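Local coordinates for protein phosphoglycerate kinase (Coxiella burnetii, PDB 4NG4) that catalyses the reversible transfer of a phosphoryl group between ATP and 3-phosphoglycerate, the phosphoglycerate kinase step of glycolysis, at residues T43-E46 with R47-A51; L360-L363 with D364-L368. All coordinates share one frame; numbering follows the deposited sequence.

Interaction 1 of 2, residues T43-E46 with R47-A51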
loop_
_atom_site.group_PDB
_atom_site.type_symbol
_atom_site.label_atom_id
_atom_site.label_comp_id
_atom_site.label_asym_id
_atom_site.label_seq_id
_atom_site.Cartn_x
_atom_site.Cartn_y
_atom_site.Cartn_z
ATOM N N THR A 43 17.562 11.311 -0.928
ATOM C CA THR A 43 17.029 11.903 0.302
ATOM C C THR A 43 16.374 10.882 1.241
ATOM O O THR A 43 16.185 11.161 2.424
ATOM C CB THR A 43 16.003 13.008 -0.014
ATOM O OG1 THR A 43 15.013 12.499 -0.912
ATOM C CG2 THR A 43 16.684 14.216 -0.657
ATOM N N ASN A 44 16.039 9.703 0.724
ATOM C CA ASN A 44 15.412 8.659 1.535
ATOM C C ASN A 44 15.750 7.283 0.982
ATOM O O ASN A 44 15.437 6.983 -0.167
ATOM C CB ASN A 44 13.896 8.852 1.539
ATOM C CG ASN A 44 13.224 8.198 2.722
ATOM O OD1 ASN A 44 13.833 7.421 3.463
ATOM N ND2 ASN A 44 11.949 8.508 2.907
ATOM N N ASP A 45 16.380 6.442 1.794
ATOM C CA ASP A 45 16.914 5.168 1.307
ATOM C C ASP A 45 16.240 3.970 1.957
ATOM O O ASP A 45 16.743 2.848 1.882
ATOM C CB ASP A 45 18.417 5.114 1.575
ATOM C CG ASP A 45 18.750 5.216 3.050
ATOM O OD1 ASP A 45 17.814 5.268 3.874
ATOM O OD2 ASP A 45 19.954 5.244 3.388
ATOM N N GLU A 46 15.098 4.214 2.594
ATOM C CA GLU A 46 14.396 3.164 3.321
ATOM C C GLU A 46 14.145 1.936 2.432
ATOM O O GLU A 46 14.119 0.805 2.935
ATOM C CB GLU A 46 13.086 3.717 3.923
ATOM C CG GLU A 46 12.163 2.700 4.620
ATOM C CD GLU A 46 12.728 2.091 5.898
ATOM O OE1 GLU A 46 13.964 2.060 6.072
ATOM O OE2 GLU A 46 11.920 1.613 6.725
ATOM N N ARG A 47 14.008 2.159 1.122
ATOM C CA ARG A 47 13.704 1.084 0.184
ATOM C C ARG A 47 14.908 0.213 -0.059
ATOM O O ARG A 47 14.780 -1.001 -0.203
ATOM C CB ARG A 47 13.201 1.632 -1.143
ATOM C CG ARG A 47 12.199 2.737 -0.971
ATOM C CD ARG A 47 11.332 2.976 -2.185
ATOM N NE ARG A 47 10.473 4.138 -1.939
ATOM C CZ ARG A 47 9.455 4.518 -2.707
ATOM N NH1 ARG A 47 9.134 3.841 -3.797
ATOM N NH2 ARG A 47 8.752 5.587 -2.365
ATOM N N ILE A 48 16.082 0.827 -0.118
ATOM C CA ILE A 48 17.318 0.055 -0.238
ATOM C C ILE A 48 17.514 -0.778 1.029
ATOM O O ILE A 48 17.760 -1.984 0.949
ATOM C CB ILE A 48 18.559 0.949 -0.451
ATOM C CG1 ILE A 48 18.397 1.825 -1.704
ATOM C CG2 ILE A 48 19.816 0.092 -0.563
ATOM C CD1 ILE A 48 19.068 3.183 -1.577
ATOM N N VAL A 49 17.382 -0.127 2.189
ATOM C CA VAL A 49 17.529 -0.795 3.493
ATOM C C VAL A 49 16.566 -1.993 3.608
ATOM O O VAL A 49 16.921 -3.040 4.161
ATOM C CB VAL A 49 17.314 0.198 4.691
ATOM C CG1 VAL A 49 17.226 -0.551 6.019
ATOM C CG2 VAL A 49 18.425 1.239 4.755
ATOM N N ARG A 50 15.361 -1.828 3.064
ATOM C CA ARG A 50 14.344 -2.886 3.069
ATOM C C ARG A 50 14.725 -4.021 2.100
ATOM O O ARG A 50 14.631 -5.193 2.438
ATOM C CB ARG A 50 12.974 -2.293 2.701
ATOM C CG ARG A 50 11.836 -2.538 3.710
ATOM C CD ARG A 50 10.939 -1.289 3.900
ATOM N NE ARG A 50 10.811 -0.505 2.665
ATOM C CZ ARG A 50 10.228 0.689 2.566
ATOM N NH1 ARG A 50 9.669 1.264 3.636
ATOM N NH2 ARG A 50 10.191 1.310 1.385
ATOM N N ALA A 51 15.182 -3.663 0.908
ATOM C CA ALA A 51 15.541 -4.646 -0.112
ATOM C C ALA A 51 16.853 -5.395 0.175
ATOM O O ALA A 51 17.095 -6.461 -0.401
ATOM C CB ALA A 51 15.609 -3.976 -1.483
#

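Interaction 2 of 2, residues L360-L363 with D364-L368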
loop_
_atom_site.group_PDB
_atom_site.type_symbol
_atom_site.label_atom_id
_atom_site.label_comp_id
_atom_site.label_asym_id
_atom_site.label_seq_id
_atom_site.Cartn_x
_atom_site.Cartn_y
_atom_site.Cartn_z
ATOM N N LEU A 360 -0.163 6.918 6.918
ATOM C CA LEU A 360 1.218 6.885 7.388
ATOM C C LEU A 360 1.661 8.284 7.851
ATOM O O LEU A 360 2.350 8.414 8.860
ATOM C CB LEU A 360 2.171 6.373 6.300
ATOM C CG LEU A 360 2.049 4.930 5.787
ATOM C CD1 LEU A 360 3.429 4.368 5.470
ATOM C CD2 LEU A 360 1.300 4.002 6.743
ATOM N N ALA A 361 1.276 9.324 7.114
ATOM C CA ALA A 361 1.621 10.679 7.512
ATOM C C ALA A 361 1.102 10.968 8.922
ATOM O O ALA A 361 1.827 11.517 9.754
ATOM C CB ALA A 361 1.079 11.680 6.515
ATOM N N ALA A 362 -0.140 10.562 9.197
ATOM C CA ALA A 362 -0.725 10.697 10.545
ATOM C C ALA A 362 0.091 9.933 11.592
ATOM O O ALA A 362 0.569 10.505 12.564
ATOM C CB ALA A 362 -2.145 10.211 10.551
ATOM N N LEU A 363 0.245 8.634 11.373
ATOM C CA LEU A 363 1.039 7.780 12.251
ATOM C C LEU A 363 2.434 8.335 12.530
ATOM O O LEU A 363 3.004 8.110 13.596
ATOM C CB LEU A 363 1.170 6.387 11.638
ATOM C CG LEU A 363 -0.084 5.529 11.647
ATOM C CD1 LEU A 363 0.281 4.151 11.128
ATOM C CD2 LEU A 363 -0.682 5.447 13.046
ATOM N N ASP A 364 2.981 9.047 11.559
ATOM C CA ASP A 364 4.246 9.738 11.740
ATOM C C ASP A 364 4.064 10.949 12.666
ATOM O O ASP A 364 4.845 11.133 13.583
ATOM C CB ASP A 364 4.796 10.162 10.379
ATOM C CG ASP A 364 6.203 10.674 10.445
ATOM O OD1 ASP A 364 6.839 10.648 11.528
ATOM O OD2 ASP A 364 6.676 11.111 9.377
ATOM N N LYS A 365 3.022 11.749 12.444
ATOM C CA LYS A 365 2.805 12.978 13.219
ATOM C C LYS A 365 2.595 12.723 14.693
ATOM O O LYS A 365 3.049 13.496 15.535
ATOM C CB LYS A 365 1.589 13.741 12.696
ATOM C CG LYS A 365 1.335 15.065 13.419
ATOM C CD LYS A 365 0.311 15.910 12.692
ATOM C CE LYS A 365 0.412 17.359 13.076
ATOM N NZ LYS A 365 -0.693 18.114 12.461
ATOM N N PHE A 366 1.892 11.644 14.999
ATOM C CA PHE A 366 1.605 11.263 16.378
ATOM C C PHE A 366 2.697 10.341 16.949
ATOM O O PHE A 366 2.577 9.857 18.076
ATOM C CB PHE A 366 0.240 10.556 16.444
ATOM C CG PHE A 366 -0.875 11.290 15.735
ATOM C CD1 PHE A 366 -1.067 12.656 15.921
ATOM C CD2 PHE A 366 -1.753 10.605 14.900
ATOM C CE1 PHE A 366 -2.100 13.327 15.279
ATOM C CE2 PHE A 366 -2.804 11.264 14.255
ATOM C CZ PHE A 366 -2.974 12.626 14.450
ATOM N N ASN A 367 3.762 10.126 16.171
ATOM C CA ASN A 367 4.832 9.159 16.485
ATOM C C ASN A 367 4.312 7.843 17.052
ATOM O O ASN A 367 4.673 7.445 18.156
ATOM C CB ASN A 367 5.894 9.781 17.405
ATOM C CG ASN A 367 6.738 10.841 16.695
ATOM O OD1 ASN A 367 7.270 11.763 17.325
ATOM N ND2 ASN A 367 6.864 10.711 15.375
ATOM N N LEU A 368 3.449 7.188 16.273
ATOM C CA LEU A 368 2.900 5.879 16.625
ATOM C C LEU A 368 3.222 4.768 15.610
ATOM O O LEU A 368 2.760 3.633 15.776
ATOM C CB LEU A 368 1.384 5.999 16.792
ATOM C CG LEU A 368 0.936 6.675 18.081
ATOM C CD1 LEU A 368 -0.532 6.998 18.001
ATOM C CD2 LEU A 368 1.238 5.802 19.290
#

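Interaction 1 of 2, residues T43-E46 with R47-A51
Glu46 and Arg50, one helical turn apart, cross at about a right angle in the first turn of helix 46-60, which follows strand 41-42 in the N-terminal, Rossmann-like half of the kinase. The Glu46 chain starts with CG anti to its backbone N (chi1 175°), which brings the CG methylene against the arginine tip, and the bend at chi2 (67°) then sets the carboxylate beside Arg50. CG thus lies over one face of the Arg50 guanidinium, offset toward the rim. The Arg50 chain, folded at chi2 and chi3, comes back over the helix start to meet it. Carboxylate and guanidinium planes stand 63° apart, and Glu46 OE2, 3.8 Å from Arg50 NH1, lies well out of the guanidinium plane. This is a long salt bridge of charge alone, with no N-H aimed at the oxygen. Arg50 also touches Thr377.

Asp45 occupies the N-cap position, but its carboxylate makes no capping bond. Instead Asp45 CB meets Ile48 CD1 at 3.8 Å, while OD1 stops 4.2 Å from CG2 of Val49, whose side chain crosses it at a slant. Ile48 is buried, its side chain against Leu91 and Leu92 of helix 86-94. Arg47 points elsewhere, extended from CG to NE, with NH1 making a long, weak ion pair with Asp32. Asp32 and Arg47 belong to the predicted substrate site, so the turn probably presents Arg47 to the 3-phosphoglycerate pocket.

Two backbone bonds begin the helix. Arg50 N reaches Glu46 O at 2.9 Å, whereas Val49 N gives Asp45 O a nearly straight bond of 3.1 Å.

Interaction 2 of 2, residues L360-L363 with D364-L368
A local contact at the C-terminal end of helix 357-365 ties its last turn to the loop that leaves it, in the nucleotide-binding half of the kinase. Backbone bonds carry it, with two apolar side-chain pairs beside them. Asp364 N to Leu360 O (2.8 Å) and Lys365 N to Ala361 O (3.0 Å) continue the helical pattern. Phe366 N then takes Ala362 O at 3.0 Å.

Here the chain turns off in a Schellman motif: Asn367 has positive phi (41°), its N bonds back to Asp364 O, and Leu368 N reaches five residues back to Leu363 O at 2.9 Å. The hydrophobic pair that often goes with this motif is present, if loose, as Leu363 CD2 lies 4.3 Å from Leu368 CB. Both leucines also rest on Ala342 of helix 336-347, and Leu363 reaches Val354. Helix 357-365 is the crossover of a beta-alpha-beta unit between strands 351-354 and 374-375, and the motif starts the return toward the second strand.

Phe366 has CG anti to its carbonyl carbon (chi1 -49°), which swings the ring back beside the last turn, its CE2 3.9 Å from Ala362 CB. Ala362 O approaches the same ring obliquely, while Arg339 touches the phenylalanine from helix 336-347. The Lys365 chain runs extended away from the contact, and NZ makes a weak hydrogen bond to Phe329 O.

The two contacts mark opposite ends of helices in the two halves of the enzyme: interaction 1 starts helix 46-60, interaction 2 finishes helix 357-365. They share no element; their centres lie about 19 Å apart and their nearest atoms about 7 Å. Thr377 is touched by Arg50 of the first and Leu360 of the second. Interaction 1 is a surface contact with a charged pair and one buried isoleucine, beside the predicted substrate site. Interaction 2 is partly buried, and its side-chain contacts are between apolar groups, beside the backbone bonds that end the helix; its Phe366 side chain is about 6 Å from the bound magnesium ion.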